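Local coordinates for protein arylalkylamine N-Acetyltransferase 2 (PDB 4FD5) that probably transfers acyl groups from coenzyme A thioesters to arylalkylamines such as dopamine and serotonin, as a member of the GNAT acetyltransferase family, at residues K38-T43 and Q203-D208; A32-N37 and D170-F175. All coordinates share one frame; numbering follows the deposited sequence.

Contact 1: K38-T43 and Q203-D208; sequences KAVNLT and QIFVVD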
# COMPACT_ATOMS: atom_id res chain seq x y z
N LYS A 38 -8.96 1.36 -9.98
CA LYS A 38 -9.42 1.95 -11.23
C LYS A 38 -9.93 0.86 -12.18
O LYS A 38 -10.96 1.04 -12.84
CB LYS A 38 -8.30 2.76 -11.89
CG LYS A 38 -8.76 3.53 -13.12
CD LYS A 38 -7.61 4.20 -13.83
CE LYS A 38 -7.04 5.34 -13.01
NZ LYS A 38 -6.14 6.20 -13.84
N ALA A 39 -9.21 -0.25 -12.26
CA ALA A 39 -9.61 -1.36 -13.13
C ALA A 39 -11.04 -1.86 -12.88
O ALA A 39 -11.74 -2.23 -13.82
CB ALA A 39 -8.61 -2.51 -13.02
N VAL A 40 -11.46 -1.89 -11.62
CA VAL A 40 -12.80 -2.40 -11.31
C VAL A 40 -13.80 -1.32 -10.90
O VAL A 40 -14.85 -1.61 -10.31
CB VAL A 40 -12.75 -3.53 -10.27
CG1 VAL A 40 -12.01 -4.74 -10.84
CG2 VAL A 40 -12.12 -3.04 -8.98
N ASN A 41 -13.47 -0.07 -11.23
CA ASN A 41 -14.36 1.05 -10.98
C ASN A 41 -14.82 1.10 -9.53
O ASN A 41 -16.00 1.29 -9.24
CB ASN A 41 -15.57 0.98 -11.92
CG ASN A 41 -15.16 0.97 -13.38
OD1 ASN A 41 -14.68 1.97 -13.90
ND2 ASN A 41 -15.35 -0.17 -14.04
N LEU A 42 -13.88 0.92 -8.61
CA LEU A 42 -14.21 0.84 -7.20
C LEU A 42 -14.80 2.14 -6.68
O LEU A 42 -15.74 2.14 -5.87
CB LEU A 42 -12.98 0.45 -6.39
CG LEU A 42 -13.20 0.14 -4.91
CD1 LEU A 42 -14.10 -1.06 -4.74
CD2 LEU A 42 -11.87 -0.11 -4.23
N THR A 43 -14.26 3.26 -7.15
CA THR A 43 -14.70 4.56 -6.68
C THR A 43 -14.42 5.61 -7.74
O THR A 43 -14.01 5.29 -8.86
CB THR A 43 -14.04 4.92 -5.31
OG1 THR A 43 -14.45 6.24 -4.90
CG2 THR A 43 -12.52 4.85 -5.40
N GLN A 203 -10.18 -11.41 -18.34
CA GLN A 203 -9.27 -10.69 -17.45
C GLN A 203 -10.03 -10.03 -16.31
O GLN A 203 -10.98 -9.28 -16.56
CB GLN A 203 -8.54 -9.62 -18.25
CG GLN A 203 -7.11 -9.43 -17.84
CD GLN A 203 -6.38 -8.43 -18.70
OE1 GLN A 203 -6.30 -8.57 -19.92
NE2 GLN A 203 -5.83 -7.40 -18.07
N ILE A 204 -9.61 -10.29 -15.07
CA ILE A 204 -10.31 -9.75 -13.91
C ILE A 204 -9.99 -8.27 -13.74
O ILE A 204 -10.87 -7.46 -13.42
CB ILE A 204 -10.01 -10.54 -12.62
CG1 ILE A 204 -10.61 -11.96 -12.71
CG2 ILE A 204 -10.54 -9.81 -11.40
CD1 ILE A 204 -10.23 -12.88 -11.56
N PHE A 205 -8.72 -7.92 -13.96
CA PHE A 205 -8.27 -6.53 -13.88
C PHE A 205 -7.67 -6.10 -15.21
O PHE A 205 -6.57 -6.51 -15.57
CB PHE A 205 -7.21 -6.35 -12.78
CG PHE A 205 -7.72 -6.66 -11.41
CD1 PHE A 205 -8.60 -5.80 -10.78
CD2 PHE A 205 -7.31 -7.80 -10.75
CE1 PHE A 205 -9.07 -6.08 -9.51
CE2 PHE A 205 -7.78 -8.09 -9.48
CZ PHE A 205 -8.66 -7.24 -8.86
N VAL A 206 -8.40 -5.26 -15.93
CA VAL A 206 -7.86 -4.63 -17.12
C VAL A 206 -7.31 -3.30 -16.65
O VAL A 206 -8.07 -2.38 -16.34
CB VAL A 206 -8.93 -4.41 -18.20
CG1 VAL A 206 -8.35 -3.64 -19.40
CG2 VAL A 206 -9.52 -5.73 -18.65
N VAL A 207 -5.98 -3.21 -16.57
CA VAL A 207 -5.33 -2.05 -15.97
C VAL A 207 -4.68 -1.14 -17.00
O VAL A 207 -4.16 -1.60 -18.02
CB VAL A 207 -4.24 -2.48 -14.95
CG1 VAL A 207 -4.81 -3.47 -13.95
CG2 VAL A 207 -3.05 -3.07 -15.66
N ASP A 208 -4.70 0.16 -16.73
CA ASP A 208 -4.13 1.13 -17.64
C ASP A 208 -2.62 1.04 -17.66
O ASP A 208 -2.00 0.72 -16.65
CB ASP A 208 -4.56 2.55 -17.27
CG ASP A 208 -6.03 2.79 -17.47
OD1 ASP A 208 -6.70 1.94 -18.10
OD2 ASP A 208 -6.54 3.84 -17.02
O HOH W 1 -11.05 -4.65 -15.23
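A39 O and V206 N are joined through one water, which donates to A39 O at 2.9 Å and accepts from V206 N at 2.8 Å; its second proton makes a weak bond to I204 O. The water thus bridges a helix end to the 203-208 loop of this GNAT-family enzyme. Helix 35-39 stops here in a Schellman motif: N41 is the C-prime residue, N41 N donates to K38 O, and L42 N reaches back to N37 O. The methyl of A39 points at the loop, its CB 3.4 Å from V206 O and also meeting V207 CG1 and the edge of the F205 ring at CD1. V40 CG1 approaches this ring obliquely, 3.5 Å from F205 CE1, while I204 CG2 sits above one face, toward its rim; I108 and L111 of helix 103-116 also touch F205. With CG anti to the backbone N (chi1 -173°), the K38 chain crosses D208 at about a right angle, bringing K38 CD to 3.4 Å from D208 OD2. Its ammonium pairs chiefly with D33; K38 NZ to D208 OD2 is a long salt bridge, 4.0 Å. Q203 NE2 donates to F205 O at 2.8 Å, tilted 33° from the carbonyl plane.

Contact 2: A32-N37 and D170-F175; sequences ADEPLN and DATGAF
T172, just after strand 166-171, reaches to the first turn of helix 35-39, and each atom of its side chain has a neighbour there. T172 CB lies 3.5 Å from E34 OE2 and also comes near L36 CG. From CB the hydroxyl branch runs to E34: T172 OG1 donates to E34 OE2 at 2.6 Å, a short bond that meets the carboxylate from above, 41° out of its plane. A chi1 of 60° turns OG1 to this oxygen, with P35 CD beside it, and leaves CG2, anti to the carbonyl carbon, facing L36. There T172 CG2 packs against L36 CD1 at 3.8 Å. E34 is the N-cap of helix 35-39: its OE1 accepts from N37 N at 2.9 Å in an almost straight bond (177°), nearly along the C-O axis. With one bond on each oxygen, rotation of the carboxylate is probably restricted, and the helix start is tied to the strand end. The pyrrolidine ring of P35 rests on G173, with P35 CG 3.8 Å from G173 CA. T172 O is hydrogen-bonded to the hydroxyl of Y193, and L214 of strand 213-220 touches the T172 side chain. The contact therefore joins the N-terminus of helix 35-39 to the turn between strand 166-171 and helix 174-182, with I108 of helix 103-116 packed against L36.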
# COMPACT_ATOMS: atom_id res chain seq x y z
N ALA A 32 -8.97 6.58 -6.35
CA ALA A 32 -9.55 6.34 -7.67
C ALA A 32 -8.50 6.07 -8.75
O ALA A 32 -8.82 5.55 -9.82
CB ALA A 32 -10.45 7.50 -8.08
N ASP A 33 -7.25 6.44 -8.47
CA ASP A 33 -6.15 6.35 -9.44
C ASP A 33 -5.33 5.06 -9.29
O ASP A 33 -4.58 4.68 -10.19
CB ASP A 33 -5.24 7.56 -9.22
CG ASP A 33 -4.41 7.91 -10.44
OD1 ASP A 33 -4.88 7.70 -11.57
OD2 ASP A 33 -3.29 8.41 -10.24
N GLU A 34 -5.45 4.40 -8.15
CA GLU A 34 -4.72 3.17 -7.87
C GLU A 34 -5.08 2.13 -8.94
O GLU A 34 -6.25 1.98 -9.30
CB GLU A 34 -5.09 2.69 -6.45
CG GLU A 34 -4.15 1.69 -5.82
CD GLU A 34 -4.51 0.26 -6.19
OE1 GLU A 34 -5.62 0.05 -6.70
OE2 GLU A 34 -3.68 -0.64 -5.95
N PRO A 35 -4.08 1.43 -9.50
CA PRO A 35 -4.34 0.56 -10.67
C PRO A 35 -5.52 -0.41 -10.54
O PRO A 35 -6.35 -0.48 -11.45
CB PRO A 35 -3.02 -0.22 -10.82
CG PRO A 35 -1.99 0.67 -10.23
CD PRO A 35 -2.67 1.39 -9.09
N LEU A 36 -5.59 -1.17 -9.45
CA LEU A 36 -6.68 -2.14 -9.27
C LEU A 36 -8.02 -1.48 -9.00
O LEU A 36 -9.04 -1.86 -9.58
CB LEU A 36 -6.35 -3.15 -8.17
CG LEU A 36 -5.04 -3.93 -8.35
CD1 LEU A 36 -4.94 -4.99 -7.27
CD2 LEU A 36 -4.94 -4.53 -9.75
N ASN A 37 -8.04 -0.49 -8.11
CA ASN A 37 -9.25 0.27 -7.84
C ASN A 37 -9.83 0.81 -9.13
O ASN A 37 -11.03 0.74 -9.37
CB ASN A 37 -8.95 1.43 -6.90
CG ASN A 37 -8.56 0.98 -5.51
OD1 ASN A 37 -8.63 -0.21 -5.19
ND2 ASN A 37 -8.17 1.92 -4.67
N ASP A 170 3.09 -4.78 -1.13
CA ASP A 170 2.39 -5.46 -2.20
C ASP A 170 2.08 -4.38 -3.24
O ASP A 170 1.04 -3.71 -3.18
CB ASP A 170 1.11 -6.15 -1.68
CG ASP A 170 1.41 -7.19 -0.59
OD1 ASP A 170 2.60 -7.49 -0.33
OD2 ASP A 170 0.44 -7.70 0.02
N ALA A 171 3.01 -4.22 -4.17
CA ALA A 171 3.04 -3.09 -5.07
C ALA A 171 2.27 -3.42 -6.32
O ALA A 171 2.67 -4.28 -7.10
CB ALA A 171 4.48 -2.75 -5.41
N THR A 172 1.15 -2.73 -6.50
CA THR A 172 0.26 -3.02 -7.62
C THR A 172 0.60 -2.21 -8.84
O THR A 172 0.16 -2.54 -9.94
CB THR A 172 -1.21 -2.72 -7.25
OG1 THR A 172 -1.34 -1.34 -6.90
CG2 THR A 172 -1.64 -3.58 -6.07
N GLY A 173 1.36 -1.13 -8.65
CA GLY A 173 1.65 -0.20 -9.73
C GLY A 173 3.13 -0.06 -10.07
O GLY A 173 4.00 -0.26 -9.22
N ALA A 174 3.39 0.33 -11.31
CA ALA A 174 4.76 0.45 -11.81
C ALA A 174 5.61 1.52 -11.13
O ALA A 174 6.82 1.35 -10.98
CB ALA A 174 4.74 0.68 -13.33
N PHE A 175 4.99 2.63 -10.73
CA PHE A 175 5.77 3.73 -10.18
C PHE A 175 6.31 3.37 -8.80
O PHE A 175 7.49 3.59 -8.51
CB PHE A 175 4.95 5.03 -10.15
CG PHE A 175 4.50 5.49 -11.52
CD1 PHE A 175 5.38 6.15 -12.37
CD2 PHE A 175 3.20 5.27 -11.94
CE1 PHE A 175 4.96 6.57 -13.63
CE2 PHE A 175 2.79 5.68 -13.20
CZ PHE A 175 3.67 6.33 -14.04

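Contacts 1 and 2 use the two ends of one short helix, 35-39, and their centres lie about 10 Å apart on the same side of the chain's centre. Contact 2 holds the N-terminal end against the junction of strand 166-171 and helix 174-182; contact 1 holds the C-terminal end against the loop between strands 186-192 and 213-220. Along the chain the segments alternate: 32-37, 38-43, 170-175, 203-208. The two also touch directly, F205 of contact 1 packing on L36 of contact 2. An early helix of the GNAT fold is thereby tied to two later parts of the chain, one at the central mixed sheet and one nearer the surface.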